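Long-range contact in spike protein P1 (PDB 2VVE), which serves as the receptor-binding spike at the fivefold vertices of the marine, lipid-containing bacteriophage PM2: residues Tyr99-Val113 and Arg203-Ala215. Residues are numbered along the deposited sequence; the frame is centred on the assembly and turned at random.
Sequences YAQNEGRTALEANNV and RVFPVETELDYDA. With CA (calcium ion), chain C.
Phe205 points from strand 203-208 toward helix 105-110, and its ring takes up the helix side of the contact. Leu108 lays its CB over one ring face, a CH-pi contact with CB 4.0 Å from the ring centroid and displaced toward the rim. Glu109 comes to the ring edge, its CG 3.7 Å from Phe205 CZ, with Arg105 CG beside it; farther round the rim sits the carbonyl oxygen of Val113.

Beyond the rim of the ring, the polar ends gather at Arg203. With chi2 at -174°, the Glu109 chain runs on extended past CG and carries OE2 between two arginines. Arg203 NH1 donates to it at 2.8 Å and Arg105 NH1 at 2.9 Å, from opposite faces of the carboxylate plane, while the oxygen lies in the plane of each guanidinium. The shared anion probably offsets the closeness of the two positive groups; Arg203 NE also forms a salt bridge with Asp117 of strand 116-120.

Along the strand, Val207 CG1 touches both Ala100 CB and Val113 CG1. The backbones of Tyr99 and Glu208 form a single bridge, in which Ala100 N donates to Glu208 O at 3.0 Å. The Tyr99 ring, the second aromatic anchor, reaches past it: Leu211 CD1 stands 3.6 Å from the ring centroid, almost on the normal, and Glu210 O lies at the edge. The phenol OH bonds to His221 and to a water that also takes the N-H of Asp212.

Asp212 also belongs to the calcium site. It grips the ion with both carboxylate oxygens, OD1 also capping the next helix by accepting from Asp214 N, and Asp214 OD2 binds at 2.3 Å; Ser150 O and three other waters complete the sphere. The whole is a short helix, closed by a Schellman motif at Asn112, packed on a strand of a β-sandwich domain, consistent with a jelly-roll, in the C-terminal receptor-binding part of the spike; the strand runs on into a turn and helix start that supply two of the three protein residues of the calcium site.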
# COMPACT_ATOMS: atom_id res chain seq x y z
N TYR A 99 -1.64 -35.93 21.68
CA TYR A 99 -0.84 -35.88 22.89
C TYR A 99 0.34 -34.92 22.70
O TYR A 99 1.09 -35.03 21.73
CB TYR A 99 -0.26 -37.25 23.24
CG TYR A 99 -1.26 -38.35 23.51
CD1 TYR A 99 -1.94 -38.41 24.72
CD2 TYR A 99 -1.47 -39.37 22.58
CE1 TYR A 99 -2.84 -39.45 25.00
CE2 TYR A 99 -2.36 -40.42 22.84
CZ TYR A 99 -3.04 -40.45 24.05
OH TYR A 99 -3.92 -41.46 24.32
N ALA A 100 0.52 -34.00 23.65
CA ALA A 100 1.69 -33.11 23.57
C ALA A 100 2.24 -32.71 24.93
O ALA A 100 1.50 -32.26 25.82
CB ALA A 100 1.36 -31.86 22.75
N GLN A 101 3.56 -32.87 25.07
CA GLN A 101 4.30 -32.29 26.18
C GLN A 101 4.66 -30.87 25.79
O GLN A 101 4.57 -30.49 24.63
CB GLN A 101 5.59 -33.08 26.46
CG GLN A 101 5.33 -34.52 26.81
CD GLN A 101 6.58 -35.25 27.22
OE1 GLN A 101 6.81 -35.46 28.40
NE2 GLN A 101 7.38 -35.66 26.25
N ASN A 102 5.05 -30.07 26.78
CA ASN A 102 5.36 -28.68 26.49
C ASN A 102 6.76 -28.55 25.91
O ASN A 102 7.74 -28.28 26.62
CB ASN A 102 5.12 -27.79 27.71
CG ASN A 102 5.19 -26.32 27.36
OD1 ASN A 102 5.50 -25.96 26.20
ND2 ASN A 102 4.92 -25.46 28.33
N GLU A 103 6.84 -28.75 24.59
CA GLU A 103 8.09 -28.84 23.85
C GLU A 103 8.40 -27.53 23.12
O GLU A 103 9.42 -27.39 22.41
CB GLU A 103 8.01 -30.00 22.85
CG GLU A 103 7.81 -31.38 23.49
CD GLU A 103 9.10 -32.06 23.89
OE1 GLU A 103 10.09 -31.36 24.20
OE2 GLU A 103 9.12 -33.30 23.90
N GLY A 104 7.50 -26.56 23.30
CA GLY A 104 7.65 -25.27 22.66
C GLY A 104 6.95 -25.19 21.32
O GLY A 104 6.60 -26.21 20.72
N ARG A 105 6.76 -23.96 20.85
CA ARG A 105 5.97 -23.69 19.65
C ARG A 105 6.50 -24.40 18.39
O ARG A 105 5.73 -25.05 17.67
CB ARG A 105 5.90 -22.18 19.41
CG ARG A 105 5.00 -21.81 18.26
CD ARG A 105 5.24 -20.35 17.81
NE ARG A 105 6.60 -20.10 17.35
CZ ARG A 105 7.09 -20.45 16.16
NH1 ARG A 105 6.34 -21.09 15.27
NH2 ARG A 105 8.35 -20.16 15.86
N THR A 106 7.79 -24.25 18.13
CA THR A 106 8.40 -24.84 16.93
C THR A 106 8.15 -26.35 16.86
O THR A 106 7.77 -26.88 15.82
CB THR A 106 9.90 -24.51 16.85
OG1 THR A 106 10.05 -23.09 16.77
CG2 THR A 106 10.54 -25.15 15.62
N ALA A 107 8.32 -27.04 17.99
CA ALA A 107 8.21 -28.50 18.03
C ALA A 107 6.77 -28.95 17.76
O ALA A 107 6.54 -29.93 17.04
CB ALA A 107 8.71 -29.03 19.37
N LEU A 108 5.81 -28.22 18.30
CA LEU A 108 4.40 -28.58 18.14
C LEU A 108 3.97 -28.39 16.68
O LEU A 108 3.29 -29.25 16.11
CB LEU A 108 3.51 -27.81 19.12
CG LEU A 108 3.19 -28.62 20.39
CD1 LEU A 108 4.45 -29.01 21.21
CD2 LEU A 108 2.15 -27.94 21.29
N GLU A 109 4.40 -27.28 16.08
CA GLU A 109 4.09 -27.01 14.67
C GLU A 109 4.77 -28.05 13.78
O GLU A 109 4.18 -28.51 12.80
CB GLU A 109 4.49 -25.58 14.28
CG GLU A 109 3.70 -24.50 15.00
CD GLU A 109 4.02 -23.09 14.50
OE1 GLU A 109 4.64 -22.96 13.43
OE2 GLU A 109 3.65 -22.12 15.19
N ALA A 110 6.01 -28.42 14.12
CA ALA A 110 6.77 -29.40 13.33
C ALA A 110 6.07 -30.76 13.29
O ALA A 110 6.23 -31.54 12.34
CB ALA A 110 8.19 -29.54 13.88
N ASN A 111 5.31 -31.04 14.35
CA ASN A 111 4.66 -32.32 14.52
C ASN A 111 3.16 -32.23 14.24
O ASN A 111 2.38 -33.11 14.63
CB ASN A 111 4.94 -32.87 15.91
CG ASN A 111 6.31 -33.51 16.00
OD1 ASN A 111 6.51 -34.64 15.55
ND2 ASN A 111 7.28 -32.78 16.57
N ASN A 112 2.79 -31.17 13.53
CA ASN A 112 1.43 -30.96 13.04
C ASN A 112 0.35 -30.96 14.11
O ASN A 112 -0.70 -31.58 13.93
CB ASN A 112 1.10 -31.98 11.94
CG ASN A 112 1.91 -31.73 10.67
OD1 ASN A 112 2.49 -30.66 10.49
ND2 ASN A 112 1.96 -32.72 9.80
N VAL A 113 0.63 -30.28 15.23
CA VAL A 113 -0.41 -30.02 16.23
C VAL A 113 -1.19 -28.77 15.78
O VAL A 113 -0.62 -27.68 15.74
CB VAL A 113 0.19 -29.82 17.65
CG1 VAL A 113 -0.92 -29.50 18.69
CG2 VAL A 113 1.03 -31.04 18.08
N ARG A 203 -0.38 -17.50 19.88
CA ARG A 203 -0.73 -18.77 19.23
C ARG A 203 -1.14 -19.79 20.29
O ARG A 203 -0.48 -19.91 21.34
CB ARG A 203 0.43 -19.30 18.40
CG ARG A 203 0.13 -20.55 17.58
CD ARG A 203 1.03 -20.60 16.35
NE ARG A 203 0.65 -19.55 15.39
CZ ARG A 203 1.29 -19.28 14.26
NH1 ARG A 203 2.38 -19.96 13.94
NH2 ARG A 203 0.85 -18.31 13.45
N VAL A 204 -2.23 -20.50 20.01
CA VAL A 204 -2.85 -21.44 20.95
C VAL A 204 -2.92 -22.86 20.37
O VAL A 204 -3.48 -23.05 19.29
CB VAL A 204 -4.29 -20.99 21.35
CG1 VAL A 204 -4.88 -21.93 22.41
CG2 VAL A 204 -4.31 -19.54 21.82
N PHE A 205 -2.36 -23.83 21.10
CA PHE A 205 -2.41 -25.25 20.72
C PHE A 205 -3.33 -26.02 21.70
O PHE A 205 -2.97 -26.25 22.86
CB PHE A 205 -1.01 -25.90 20.76
CG PHE A 205 0.00 -25.26 19.85
CD1 PHE A 205 0.30 -25.84 18.62
CD2 PHE A 205 0.70 -24.12 20.24
CE1 PHE A 205 1.26 -25.27 17.78
CE2 PHE A 205 1.66 -23.54 19.40
CZ PHE A 205 1.93 -24.12 18.17
N PRO A 206 -4.54 -26.40 21.24
CA PRO A 206 -5.37 -27.29 22.06
C PRO A 206 -4.80 -28.72 22.04
O PRO A 206 -4.66 -29.33 20.98
CB PRO A 206 -6.75 -27.23 21.37
CG PRO A 206 -6.68 -26.04 20.44
CD PRO A 206 -5.23 -25.99 20.01
N VAL A 207 -4.46 -29.23 23.23
CA VAL A 207 -3.77 -30.52 23.34
C VAL A 207 -4.30 -31.40 24.45
O VAL A 207 -4.96 -30.92 25.39
CB VAL A 207 -2.24 -30.34 23.58
CG1 VAL A 207 -1.60 -29.50 22.48
CG2 VAL A 207 -1.96 -29.73 24.96
N GLU A 208 -3.98 -32.70 24.36
CA GLU A 208 -4.12 -33.62 25.49
C GLU A 208 -2.75 -33.74 26.19
O GLU A 208 -1.76 -34.07 25.55
CB GLU A 208 -4.61 -34.99 25.00
CG GLU A 208 -4.71 -36.05 26.12
CD GLU A 208 -5.54 -35.57 27.32
OE1 GLU A 208 -6.77 -35.33 27.16
OE2 GLU A 208 -4.96 -35.43 28.42
N THR A 209 -2.70 -33.47 27.50
CA THR A 209 -1.42 -33.44 28.23
C THR A 209 -1.07 -34.76 28.92
O THR A 209 0.06 -34.95 29.38
CB THR A 209 -1.35 -32.31 29.31
OG1 THR A 209 -2.33 -32.56 30.33
CG2 THR A 209 -1.56 -30.94 28.69
N GLU A 210 -2.06 -35.65 29.02
CA GLU A 210 -1.90 -36.87 29.79
C GLU A 210 -1.81 -38.04 28.83
O GLU A 210 -2.74 -38.29 28.05
CB GLU A 210 -3.07 -37.04 30.77
CG GLU A 210 -3.01 -38.27 31.66
CD GLU A 210 -1.96 -38.18 32.75
OE1 GLU A 210 -1.78 -37.08 33.33
OE2 GLU A 210 -1.31 -39.21 33.03
N LEU A 211 -0.67 -38.74 28.86
CA LEU A 211 -0.49 -39.95 28.09
C LEU A 211 -0.62 -41.13 29.07
O LEU A 211 0.29 -41.42 29.83
CB LEU A 211 0.87 -39.94 27.37
CG LEU A 211 1.29 -41.17 26.53
CD1 LEU A 211 0.29 -41.48 25.43
CD2 LEU A 211 2.67 -40.96 25.94
N ASP A 212 -1.79 -41.77 29.04
CA ASP A 212 -2.15 -42.80 30.02
C ASP A 212 -1.35 -44.07 29.77
O ASP A 212 -1.20 -44.50 28.63
CB ASP A 212 -3.66 -43.07 29.97
CG ASP A 212 -4.14 -43.95 31.11
OD1 ASP A 212 -3.83 -45.16 31.10
OD2 ASP A 212 -4.85 -43.45 32.00
N TYR A 213 -0.83 -44.65 30.85
CA TYR A 213 -0.05 -45.89 30.80
C TYR A 213 -0.75 -46.99 30.00
O TYR A 213 -0.12 -47.70 29.20
CB TYR A 213 0.26 -46.36 32.22
CG TYR A 213 0.89 -47.74 32.33
CD1 TYR A 213 2.25 -47.92 32.13
CD2 TYR A 213 0.11 -48.86 32.64
CE1 TYR A 213 2.83 -49.18 32.22
CE2 TYR A 213 0.67 -50.13 32.74
CZ TYR A 213 2.04 -50.28 32.53
OH TYR A 213 2.61 -51.53 32.62
N ASP A 214 -2.06 -47.11 30.21
CA ASP A 214 -2.88 -48.15 29.58
C ASP A 214 -2.98 -47.98 28.07
O ASP A 214 -3.05 -48.96 27.34
CB ASP A 214 -4.27 -48.18 30.21
CG ASP A 214 -4.22 -48.51 31.70
OD1 ASP A 214 -3.55 -49.48 32.09
OD2 ASP A 214 -4.88 -47.79 32.47
N ALA A 215 -2.99 -46.72 27.62
CA ALA A 215 -3.00 -46.38 26.20
C ALA A 215 -1.68 -46.76 25.54
O ALA A 215 -1.67 -47.25 24.41
CB ALA A 215 -3.28 -44.88 26.00
CA CA C . -5.22 -45.63 33.18
O HOH W 1 -4.13 -41.76 27.05
O HOH W 2 -6.27 -44.28 34.37
O HOH W 3 -3.09 -45.45 34.24
O HOH W 4 -5.80 -46.90 35.12